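Local coordinates for protein putative metal-dependent hydrolase (PDB 6KNS) that binds zinc in a metallo-beta-lactamase fold and is probably a hydrolase, possibly acting in the processing of tRNA 3' ends, at residues Glu56-Val61 and His92-Tyr97; Phe131-Leu136 and Tyr145-Thr150; Ser162-Ser167 and Gly194-Leu199; Leu213-Leu218 and Gly237-Ala242. One frame throughout, in Å; residues are numbered along the deposited sequence.

Interaction 1 (Glu56-Val61 and His92-Tyr97); sequences EKLDAV and HTLPIY. With CA (calcium ion), chain F.
V61 pairs with I96 in parallel register, and two backbone bonds join the strands: V61 N gives its hydrogen to P95 O at 3.1 Å, and V61 O takes that of Y97 N at 2.9 Å. Beside them I96 CA also leans on V61 O, a CA-H...O contact. V61 and I96 project from the same face of the sheet, lying side by side with V61 CG1 4.1 Å from I96 CG2. The other branch, V61 CG2, meets L94 CD2, whose side chain crosses that of V61 at an angle. With L94 CG set opposite its backbone N (chi1 170°), the leucine reaches over to the incoming chain, and L94 CD1 rests 3.3 Å from L58 O. These are neighbouring strands of the outer part of one of the two mixed sheets of the metallo-beta-lactamase sandwich; the chain between them includes helix 74-86, whose L77 covers V61 and L94. Upstream of the V61-I96 pair, P95 CD abuts D59 O at 3.3 Å, while A60 CB touches both P95 CG and the edge of the Y97 ring, near the ring plane. D59 turns its carboxylate from L94 and P95 to a calcium ion: D59 OD2 binds it at 2.6 Å and K57 O at 2.7 Å, joined by a water and by D34 O. S36 N also donates to D59 OD2, fixing the carboxylate beside strand 35-39.

Interaction 2 (Phe131-Leu136 and Tyr145-Thr150); sequences FTITFL and YAMRIT
I133 and I149 stand side by side and point the same way, their CG1 atoms 4.0 Å apart, as a non-hydrogen-bonded pair of antiparallel strands. I133 CG2 also lies along M147 CB, and the next such pair sets M147 obliquely across F135, with M147 CG 3.9 Å from F135 CE1. At the far end of this face F131 crosses I149: its CD1 meets I149 CG2, while T150 O approaches the ring in plane at its edge. The strands form a beta hairpin in the second mixed sheet of the metallo-beta-lactamase sandwich, and this apolar face packs on strands 27-32 and 35-39 of the first sheet. The other face carries T132, T134, L136, A146, R148 and T150. Here T134 and R148 run alongside each other, T134 OG1 touching R148 CB at 3.4 Å. T134 OG1 sits between its own backbone N and carbonyl carbon (chi1 48°), and water 2 links it to R148 O, to which the water donates. R148 bends at chi3 and leads its guanidinium off to F171 O and E173 O. Six backbone bonds hold the register; L136 N reaches A146 O from above the carbonyl plane, 45° out of it, whereas A146 N comes within 2.7 Å of L136 O.

Interaction 3 (Ser162-Ser167 and Gly194-Leu199); sequences SSYQDS and GHMNSL
S162 meets G194 and M196 through its carbonyl: S162 O lies 3.3 Å from M196 CG and also takes a CA-H...O contact from H195 CA. Its hydroxyl donates to S163 O at 2.6 Å, in the carbonyl plane and on a lone pair, while I139 N donates to it from outside. S163 crosses closest to H195: S163 CA lies 3.3 Å from H195 O in a CA-H...O contact. S163 CB packs against the same oxygen. At Y164 a water joins the segments, accepting from Y164 N and donating to H195 O at 2.8 Å. M196 CG lies 3.5 Å from Y164 N; M196 SD comes to the edge of the Y164 ring, near its plane, and the bend at chi3 (-70°) leaves M196 CE 3.9 Å from S162 O. The phenol's far end is fixed by its bond to D166 OD1, made on the anti lone pair. E181 ties both segments together, its carboxylate taking hydrogens from S162 N, M196 N and H195 ND1. H195 meets the rings of H140 and H217, and G194 O accepts from H140 ND1, so these loops form a second shell around the dinuclear zinc site of the metallo-beta-lactamase fold.

Interaction 4 (Leu213-Leu218 and Gly237-Ala242); sequences LLLTHL and GEVNIA. With ZN (zinc ion), chain G; CA (calcium ion), chain E.
L215 CD1 touches two side chains of the neighbouring strand, V239 CG1 at 3.7 Å and I241 CD1 at 3.8 Å, and the leucine crosses each at an angle. I241 CD1 is brought there by the bend at chi2 (-50°), while I241 CG2 meets L218 CD1. On the other face L214 CD1 packs on N240 CB and A242 N. A242 CB sits close against L215 O, at 3.1 Å, and touches T216 CB. A parallel ladder underlies these contacts: L213 N bonds to E238 O, N240 N to L213 O, L215 N to N240 O and A242 N to L215 O, each nearly straight. The strands belong to a beta-alpha-beta unit whose helix 225-231 covers the L215 and I241 face through L227, A231 and R228; strand 238-241 is the outermost at this end of the sheet. Just beyond strand 213-216 the chain turns so that H217 NE2 binds a zinc ion at 2.1 Å, completing a site with D69, H70 and D161. T216 beside it is held by a bond between T216 OG1 and the Y28 hydroxyl. At the opposite end, E238 grips a calcium ion with both carboxylate oxygens. N240 ND2 donates to E238 OE2 at 2.9 Å, from above the carboxylate plane (58° out of it), and also to a water that bonds weakly to L213 O.

How the interactions relate
Interactions 2 and 4 belong to the same mixed sheet, one an antiparallel hairpin and the other a parallel pair at the sheet's edge, whereas interaction 1 lies in the other sheet. All three pair strands through backbone bonds, just two in interaction 1, with apolar side chains on them; interaction 3 joins two loops by carbonyl contacts, a thioether and a water. Interactions 1, 3 and 4 are largely buried, and interaction 2 has one partly exposed face. Residues of interactions 1 and 4 bind calcium directly, and interaction 4 also binds zinc, which interaction 3 only approaches, H195 CE1 lying 3.5 Å from H217 CE1. L136 CD2 of interaction 2 packs on S167 O of interaction 3.

Interaction 1 (Glu56-Val61 and His92-Tyr97)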
# COMPACT_ATOMS: atom_id res chain seq x y z
N GLU A 56 -7.37 -2.57 -15.50
CA GLU A 56 -8.47 -3.10 -16.33
C GLU A 56 -8.13 -4.43 -17.09
O GLU A 56 -9.02 -5.15 -17.52
CB GLU A 56 -8.92 -2.04 -17.33
CG GLU A 56 -7.87 -1.75 -18.47
CD GLU A 56 -7.02 -0.46 -18.27
OE1 GLU A 56 -6.82 -0.03 -17.08
OE2 GLU A 56 -6.54 0.08 -19.31
N LYS A 57 -6.85 -4.74 -17.24
CA LYS A 57 -6.45 -5.99 -17.86
C LYS A 57 -6.19 -7.10 -16.84
O LYS A 57 -5.88 -8.20 -17.19
CB LYS A 57 -5.24 -5.75 -18.76
CG LYS A 57 -5.63 -5.16 -20.12
CD LYS A 57 -4.39 -4.79 -20.96
CE LYS A 57 -4.73 -3.98 -22.24
NZ LYS A 57 -3.61 -3.05 -22.65
N LEU A 58 -6.39 -6.81 -15.56
CA LEU A 58 -6.22 -7.81 -14.52
C LEU A 58 -7.49 -8.66 -14.44
O LEU A 58 -8.58 -8.12 -14.29
CB LEU A 58 -5.91 -7.07 -13.22
CG LEU A 58 -5.41 -7.84 -12.01
CD1 LEU A 58 -3.97 -8.39 -12.28
CD2 LEU A 58 -5.46 -6.88 -10.83
N ASP A 59 -7.38 -9.97 -14.58
CA ASP A 59 -8.55 -10.84 -14.63
C ASP A 59 -9.00 -11.36 -13.27
O ASP A 59 -10.17 -11.63 -13.08
CB ASP A 59 -8.28 -12.05 -15.53
CG ASP A 59 -7.97 -11.65 -16.97
OD1 ASP A 59 -8.90 -11.52 -17.80
OD2 ASP A 59 -6.79 -11.42 -17.27
N ALA A 60 -8.07 -11.55 -12.34
CA ALA A 60 -8.46 -12.07 -11.04
C ALA A 60 -7.35 -11.86 -10.05
O ALA A 60 -6.21 -11.67 -10.43
CB ALA A 60 -8.83 -13.57 -11.13
N VAL A 61 -7.73 -11.84 -8.78
CA VAL A 61 -6.82 -11.77 -7.67
C VAL A 61 -7.14 -12.97 -6.77
O VAL A 61 -8.29 -13.37 -6.67
CB VAL A 61 -7.01 -10.49 -6.87
CG1 VAL A 61 -6.09 -10.45 -5.64
CG2 VAL A 61 -6.79 -9.25 -7.76
N HIS A 92 -16.59 -4.87 -16.28
CA HIS A 92 -16.32 -6.22 -15.74
C HIS A 92 -15.82 -6.18 -14.29
O HIS A 92 -14.82 -5.54 -13.96
CB HIS A 92 -15.34 -7.02 -16.63
CG HIS A 92 -15.96 -7.54 -17.91
ND1 HIS A 92 -17.33 -7.61 -18.10
CD2 HIS A 92 -15.39 -8.01 -19.05
CE1 HIS A 92 -17.58 -8.10 -19.31
NE2 HIS A 92 -16.42 -8.35 -19.90
N THR A 93 -16.58 -6.84 -13.43
CA THR A 93 -16.27 -7.01 -12.04
C THR A 93 -15.02 -7.90 -11.92
O THR A 93 -14.90 -8.95 -12.54
CB THR A 93 -17.49 -7.62 -11.31
OG1 THR A 93 -18.62 -6.83 -11.66
CG2 THR A 93 -17.34 -7.60 -9.81
N LEU A 94 -14.06 -7.44 -11.14
CA LEU A 94 -12.84 -8.21 -10.95
C LEU A 94 -13.13 -9.17 -9.79
O LEU A 94 -13.48 -8.72 -8.71
CB LEU A 94 -11.71 -7.29 -10.57
CG LEU A 94 -10.43 -7.95 -10.10
CD1 LEU A 94 -9.77 -8.71 -11.28
CD2 LEU A 94 -9.51 -6.89 -9.47
N PRO A 95 -12.99 -10.50 -10.03
CA PRO A 95 -13.16 -11.44 -8.92
C PRO A 95 -11.92 -11.42 -8.01
O PRO A 95 -10.78 -11.41 -8.50
CB PRO A 95 -13.37 -12.82 -9.61
CG PRO A 95 -12.79 -12.65 -11.06
CD PRO A 95 -12.93 -11.14 -11.36
N ILE A 96 -12.15 -11.37 -6.70
CA ILE A 96 -11.10 -11.52 -5.71
C ILE A 96 -11.43 -12.75 -4.86
O ILE A 96 -12.40 -12.74 -4.11
CB ILE A 96 -10.96 -10.29 -4.80
CG1 ILE A 96 -10.76 -9.02 -5.63
CG2 ILE A 96 -9.74 -10.47 -3.84
CD1 ILE A 96 -10.70 -7.75 -4.79
N TYR A 97 -10.64 -13.80 -5.06
CA TYR A 97 -10.74 -15.08 -4.35
C TYR A 97 -10.01 -15.02 -3.00
O TYR A 97 -8.88 -14.56 -2.92
CB TYR A 97 -10.12 -16.22 -5.19
CG TYR A 97 -10.89 -16.50 -6.46
CD1 TYR A 97 -11.98 -17.33 -6.43
CD2 TYR A 97 -10.58 -15.86 -7.65
CE1 TYR A 97 -12.74 -17.58 -7.57
CE2 TYR A 97 -11.35 -16.10 -8.83
CZ TYR A 97 -12.42 -16.95 -8.75
OH TYR A 97 -13.21 -17.22 -9.80
CA CA F . -6.79 -9.75 -19.26
O HOH W 1 -4.32 -9.72 -18.68

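Interaction 2 (Phe131-Leu136 and Tyr145-Thr150)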
# COMPACT_ATOMS: atom_id res chain seq x y z
N PHE A 131 -5.75 -21.49 -15.52
CA PHE A 131 -5.08 -22.10 -14.36
C PHE A 131 -6.04 -22.94 -13.52
O PHE A 131 -7.23 -22.65 -13.44
CB PHE A 131 -4.48 -21.04 -13.44
CG PHE A 131 -3.46 -20.14 -14.10
CD1 PHE A 131 -2.30 -20.66 -14.62
CD2 PHE A 131 -3.65 -18.78 -14.14
CE1 PHE A 131 -1.35 -19.82 -15.21
CE2 PHE A 131 -2.72 -17.94 -14.72
CZ PHE A 131 -1.56 -18.46 -15.26
N THR A 132 -5.49 -23.98 -12.90
CA THR A 132 -6.18 -24.79 -11.90
C THR A 132 -5.34 -24.65 -10.63
O THR A 132 -4.12 -24.91 -10.67
CB THR A 132 -6.28 -26.27 -12.34
OG1 THR A 132 -6.95 -26.34 -13.60
CG2 THR A 132 -7.04 -27.13 -11.30
N ILE A 133 -5.99 -24.24 -9.53
CA ILE A 133 -5.32 -23.99 -8.25
C ILE A 133 -5.85 -24.97 -7.22
O ILE A 133 -7.06 -25.19 -7.12
CB ILE A 133 -5.57 -22.51 -7.77
CG1 ILE A 133 -5.26 -21.52 -8.89
CG2 ILE A 133 -4.72 -22.18 -6.52
CD1 ILE A 133 -5.48 -20.09 -8.48
N THR A 134 -4.93 -25.57 -6.46
CA THR A 134 -5.26 -26.39 -5.30
C THR A 134 -4.50 -25.82 -4.10
O THR A 134 -3.53 -25.05 -4.27
CB THR A 134 -4.89 -27.90 -5.50
OG1 THR A 134 -3.57 -28.00 -6.01
CG2 THR A 134 -5.90 -28.66 -6.44
N PHE A 135 -4.93 -26.18 -2.89
CA PHE A 135 -4.57 -25.44 -1.65
C PHE A 135 -4.06 -26.37 -0.56
O PHE A 135 -4.48 -27.51 -0.49
CB PHE A 135 -5.80 -24.73 -1.12
CG PHE A 135 -6.39 -23.76 -2.10
CD1 PHE A 135 -5.88 -22.47 -2.22
CD2 PHE A 135 -7.38 -24.15 -2.96
CE1 PHE A 135 -6.39 -21.58 -3.17
CE2 PHE A 135 -7.90 -23.26 -3.89
CZ PHE A 135 -7.39 -21.97 -4.00
N LEU A 136 -3.18 -25.86 0.29
CA LEU A 136 -2.77 -26.55 1.52
C LEU A 136 -2.80 -25.54 2.68
O LEU A 136 -2.20 -24.46 2.58
CB LEU A 136 -1.38 -27.14 1.38
CG LEU A 136 -0.73 -27.82 2.59
CD1 LEU A 136 -1.49 -29.10 2.99
CD2 LEU A 136 0.76 -28.12 2.32
N TYR A 145 -3.47 -20.21 3.33
CA TYR A 145 -3.37 -21.35 2.40
C TYR A 145 -2.26 -21.18 1.39
O TYR A 145 -2.19 -20.17 0.71
CB TYR A 145 -4.70 -21.61 1.65
CG TYR A 145 -5.77 -22.06 2.58
CD1 TYR A 145 -6.00 -23.41 2.82
CD2 TYR A 145 -6.50 -21.13 3.28
CE1 TYR A 145 -6.99 -23.82 3.73
CE2 TYR A 145 -7.48 -21.52 4.17
CZ TYR A 145 -7.73 -22.85 4.39
OH TYR A 145 -8.70 -23.18 5.30
N ALA A 146 -1.43 -22.23 1.28
CA ALA A 146 -0.46 -22.36 0.20
C ALA A 146 -1.21 -22.73 -1.06
O ALA A 146 -2.34 -23.20 -0.97
CB ALA A 146 0.59 -23.39 0.53
N MET A 147 -0.61 -22.48 -2.22
CA MET A 147 -1.28 -22.72 -3.49
C MET A 147 -0.39 -23.47 -4.48
O MET A 147 0.80 -23.21 -4.57
CB MET A 147 -1.70 -21.42 -4.13
CG MET A 147 -2.60 -20.58 -3.27
SD MET A 147 -2.81 -18.93 -3.97
CE MET A 147 -3.42 -18.14 -2.48
N ARG A 148 -1.00 -24.40 -5.21
CA ARG A 148 -0.35 -25.11 -6.30
C ARG A 148 -1.07 -24.68 -7.57
O ARG A 148 -2.28 -24.91 -7.69
CB ARG A 148 -0.46 -26.61 -6.11
CG ARG A 148 0.04 -27.37 -7.33
CD ARG A 148 -0.26 -28.86 -7.33
NE ARG A 148 0.90 -29.59 -6.89
CZ ARG A 148 1.71 -30.33 -7.63
NH1 ARG A 148 1.51 -30.54 -8.92
NH2 ARG A 148 2.75 -30.86 -7.05
N ILE A 149 -0.34 -24.05 -8.49
CA ILE A 149 -0.95 -23.44 -9.67
C ILE A 149 -0.41 -24.08 -10.93
O ILE A 149 0.79 -24.04 -11.19
CB ILE A 149 -0.73 -21.92 -9.69
CG1 ILE A 149 -1.29 -21.29 -8.40
CG2 ILE A 149 -1.42 -21.30 -10.90
CD1 ILE A 149 -1.03 -19.80 -8.23
N THR A 150 -1.29 -24.71 -11.70
CA THR A 150 -0.87 -25.33 -12.94
C THR A 150 -1.70 -24.83 -14.11
O THR A 150 -2.81 -24.38 -13.94
CB THR A 150 -0.92 -26.88 -12.86
OG1 THR A 150 -0.36 -27.41 -14.07
CG2 THR A 150 -2.36 -27.43 -12.64
O HOH W 2 -3.25 -27.34 -8.68

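Interaction 3 (Ser162-Ser167 and Gly194-Leu199)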
# COMPACT_ATOMS: atom_id res chain seq x y z
N SER A 162 4.24 -19.80 6.21
CA SER A 162 4.11 -20.98 7.07
C SER A 162 5.39 -21.26 7.83
O SER A 162 6.48 -20.95 7.35
CB SER A 162 3.79 -22.19 6.20
OG SER A 162 3.43 -23.33 6.97
N SER A 163 5.28 -21.86 9.00
CA SER A 163 6.40 -22.61 9.57
C SER A 163 6.39 -24.00 8.93
O SER A 163 5.45 -24.39 8.23
CB SER A 163 6.31 -22.72 11.11
OG SER A 163 5.14 -23.42 11.51
N TYR A 164 7.45 -24.76 9.19
CA TYR A 164 7.72 -25.97 8.42
C TYR A 164 6.65 -27.05 8.69
O TYR A 164 6.20 -27.19 9.82
CB TYR A 164 9.15 -26.52 8.71
CG TYR A 164 9.33 -27.88 8.05
CD1 TYR A 164 9.63 -27.97 6.69
CD2 TYR A 164 9.07 -29.04 8.74
CE1 TYR A 164 9.72 -29.20 6.07
CE2 TYR A 164 9.15 -30.27 8.13
CZ TYR A 164 9.46 -30.35 6.79
OH TYR A 164 9.54 -31.58 6.21
N GLN A 165 6.24 -27.79 7.66
CA GLN A 165 5.47 -29.03 7.86
C GLN A 165 5.75 -30.03 6.74
O GLN A 165 5.98 -29.63 5.58
CB GLN A 165 3.95 -28.76 7.96
CG GLN A 165 3.39 -27.93 6.79
CD GLN A 165 1.89 -27.70 6.87
OE1 GLN A 165 1.25 -28.15 7.78
NE2 GLN A 165 1.35 -26.95 5.91
N ASP A 166 5.74 -31.31 7.10
CA ASP A 166 6.00 -32.39 6.16
C ASP A 166 5.00 -32.38 5.02
O ASP A 166 5.32 -32.73 3.89
CB ASP A 166 5.95 -33.76 6.85
CG ASP A 166 7.19 -34.06 7.70
OD1 ASP A 166 8.24 -33.38 7.55
OD2 ASP A 166 7.12 -35.00 8.51
N SER A 167 3.77 -31.99 5.31
CA SER A 167 2.74 -31.99 4.28
C SER A 167 3.09 -31.10 3.05
O SER A 167 2.54 -31.29 1.95
CB SER A 167 1.43 -31.54 4.90
OG SER A 167 1.65 -30.26 5.49
N GLY A 194 5.48 -18.38 12.86
CA GLY A 194 4.80 -18.98 11.71
C GLY A 194 5.52 -18.79 10.38
O GLY A 194 4.89 -18.62 9.32
N HIS A 195 6.85 -18.84 10.44
CA HIS A 195 7.70 -18.69 9.25
C HIS A 195 8.75 -19.79 9.14
O HIS A 195 8.98 -20.57 10.06
CB HIS A 195 8.39 -17.33 9.24
CG HIS A 195 7.46 -16.17 9.09
ND1 HIS A 195 6.58 -16.04 8.03
CD2 HIS A 195 7.29 -15.07 9.87
CE1 HIS A 195 5.91 -14.91 8.16
NE2 HIS A 195 6.30 -14.32 9.28
N MET A 196 9.39 -19.84 7.98
CA MET A 196 10.46 -20.81 7.73
C MET A 196 11.83 -20.16 7.54
O MET A 196 11.92 -18.96 7.28
CB MET A 196 10.12 -21.62 6.48
CG MET A 196 9.14 -22.78 6.79
SD MET A 196 8.88 -23.88 5.39
CE MET A 196 7.94 -22.80 4.29
N ASN A 197 12.89 -20.97 7.68
CA ASN A 197 14.22 -20.53 7.32
C ASN A 197 14.71 -21.19 6.02
O ASN A 197 14.03 -22.00 5.37
CB ASN A 197 15.22 -20.74 8.48
CG ASN A 197 15.50 -22.22 8.81
OD1 ASN A 197 15.30 -23.13 8.00
ND2 ASN A 197 16.00 -22.44 10.01
N SER A 198 15.91 -20.81 5.64
CA SER A 198 16.58 -21.28 4.45
C SER A 198 16.71 -22.80 4.36
O SER A 198 16.47 -23.36 3.30
CB SER A 198 17.97 -20.59 4.35
OG SER A 198 18.65 -20.68 5.62
N LEU A 199 17.04 -23.46 5.47
CA LEU A 199 17.19 -24.92 5.47
C LEU A 199 15.85 -25.61 5.20
O LEU A 199 15.78 -26.63 4.50
CB LEU A 199 17.79 -25.40 6.78
CG LEU A 199 19.13 -24.77 7.18
CD1 LEU A 199 19.64 -25.33 8.54
CD2 LEU A 199 20.20 -24.98 6.10
O HOH W 3 9.74 -23.20 10.62

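Interaction 4 (Leu213-Leu218 and Gly237-Ala242)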
# COMPACT_ATOMS: atom_id res chain seq x y z
N LEU A 213 14.04 -23.39 -6.88
CA LEU A 213 13.56 -22.77 -5.66
C LEU A 213 13.77 -21.25 -5.70
O LEU A 213 14.85 -20.78 -6.07
CB LEU A 213 14.26 -23.39 -4.43
CG LEU A 213 13.96 -22.83 -3.05
CD1 LEU A 213 12.45 -22.93 -2.76
CD2 LEU A 213 14.79 -23.53 -1.96
N LEU A 214 12.72 -20.51 -5.34
CA LEU A 214 12.75 -19.05 -5.21
C LEU A 214 12.39 -18.64 -3.80
O LEU A 214 11.30 -18.92 -3.33
CB LEU A 214 11.76 -18.38 -6.18
CG LEU A 214 11.76 -16.85 -6.22
CD1 LEU A 214 13.07 -16.30 -6.80
CD2 LEU A 214 10.58 -16.31 -7.01
N LEU A 215 13.32 -17.97 -3.13
CA LEU A 215 13.16 -17.58 -1.77
C LEU A 215 12.56 -16.19 -1.70
O LEU A 215 13.04 -15.27 -2.34
CB LEU A 215 14.53 -17.62 -1.07
CG LEU A 215 15.26 -18.98 -1.13
CD1 LEU A 215 16.67 -18.87 -0.48
CD2 LEU A 215 14.45 -20.11 -0.47
N THR A 216 11.53 -16.01 -0.88
CA THR A 216 10.82 -14.75 -0.81
C THR A 216 10.35 -14.44 0.64
O THR A 216 10.76 -15.11 1.61
CB THR A 216 9.67 -14.77 -1.85
OG1 THR A 216 9.08 -13.47 -1.94
CG2 THR A 216 8.59 -15.82 -1.49
N HIS A 217 9.53 -13.41 0.79
CA HIS A 217 9.05 -12.96 2.10
C HIS A 217 10.25 -12.64 2.98
O HIS A 217 10.35 -13.09 4.11
CB HIS A 217 8.17 -14.01 2.74
CG HIS A 217 7.13 -13.45 3.64
ND1 HIS A 217 7.37 -13.17 4.97
CD2 HIS A 217 5.85 -13.07 3.40
CE1 HIS A 217 6.27 -12.69 5.52
NE2 HIS A 217 5.33 -12.61 4.58
N LEU A 218 11.12 -11.81 2.43
CA LEU A 218 12.49 -11.64 2.90
C LEU A 218 12.57 -10.78 4.16
O LEU A 218 11.71 -9.93 4.39
CB LEU A 218 13.32 -10.98 1.80
CG LEU A 218 13.38 -11.73 0.48
CD1 LEU A 218 14.13 -10.85 -0.60
CD2 LEU A 218 14.03 -13.11 0.71
N GLY A 237 19.48 -28.21 -6.49
CA GLY A 237 19.08 -27.50 -7.69
C GLY A 237 19.33 -25.97 -7.65
O GLY A 237 20.03 -25.43 -6.78
N GLU A 238 18.74 -25.28 -8.60
CA GLU A 238 18.83 -23.84 -8.67
C GLU A 238 18.01 -23.15 -7.57
O GLU A 238 16.84 -23.48 -7.34
CB GLU A 238 18.32 -23.36 -10.03
CG GLU A 238 18.64 -21.88 -10.31
CD GLU A 238 17.97 -21.36 -11.58
OE1 GLU A 238 17.38 -22.16 -12.33
OE2 GLU A 238 18.01 -20.14 -11.81
N VAL A 239 18.64 -22.17 -6.92
CA VAL A 239 18.03 -21.34 -5.90
C VAL A 239 18.31 -19.85 -6.19
O VAL A 239 19.48 -19.43 -6.32
CB VAL A 239 18.57 -21.67 -4.47
CG1 VAL A 239 17.81 -20.84 -3.40
CG2 VAL A 239 18.48 -23.19 -4.16
N ASN A 240 17.22 -19.07 -6.27
CA ASN A 240 17.28 -17.63 -6.44
C ASN A 240 16.61 -16.89 -5.29
O ASN A 240 15.77 -17.44 -4.57
CB ASN A 240 16.59 -17.24 -7.76
CG ASN A 240 17.30 -17.83 -8.95
OD1 ASN A 240 18.43 -17.49 -9.20
ND2 ASN A 240 16.65 -18.73 -9.67
N ILE A 241 17.01 -15.64 -5.13
CA ILE A 241 16.41 -14.70 -4.20
C ILE A 241 15.42 -13.85 -5.00
O ILE A 241 15.76 -13.28 -6.03
CB ILE A 241 17.48 -13.78 -3.57
CG1 ILE A 241 18.59 -14.62 -2.89
CG2 ILE A 241 16.86 -12.82 -2.54
CD1 ILE A 241 18.01 -15.68 -1.95
N ALA A 242 14.19 -13.77 -4.52
CA ALA A 242 13.14 -12.97 -5.12
C ALA A 242 13.51 -11.46 -5.12
O ALA A 242 14.16 -11.01 -4.20
CB ALA A 242 11.82 -13.18 -4.33
ZN ZN G . 3.35 -12.46 5.28
CA CA E . 17.08 -20.55 -14.17
O HOH W 4 14.26 -19.47 -8.89
O HOH W 5 15.06 -19.41 -13.32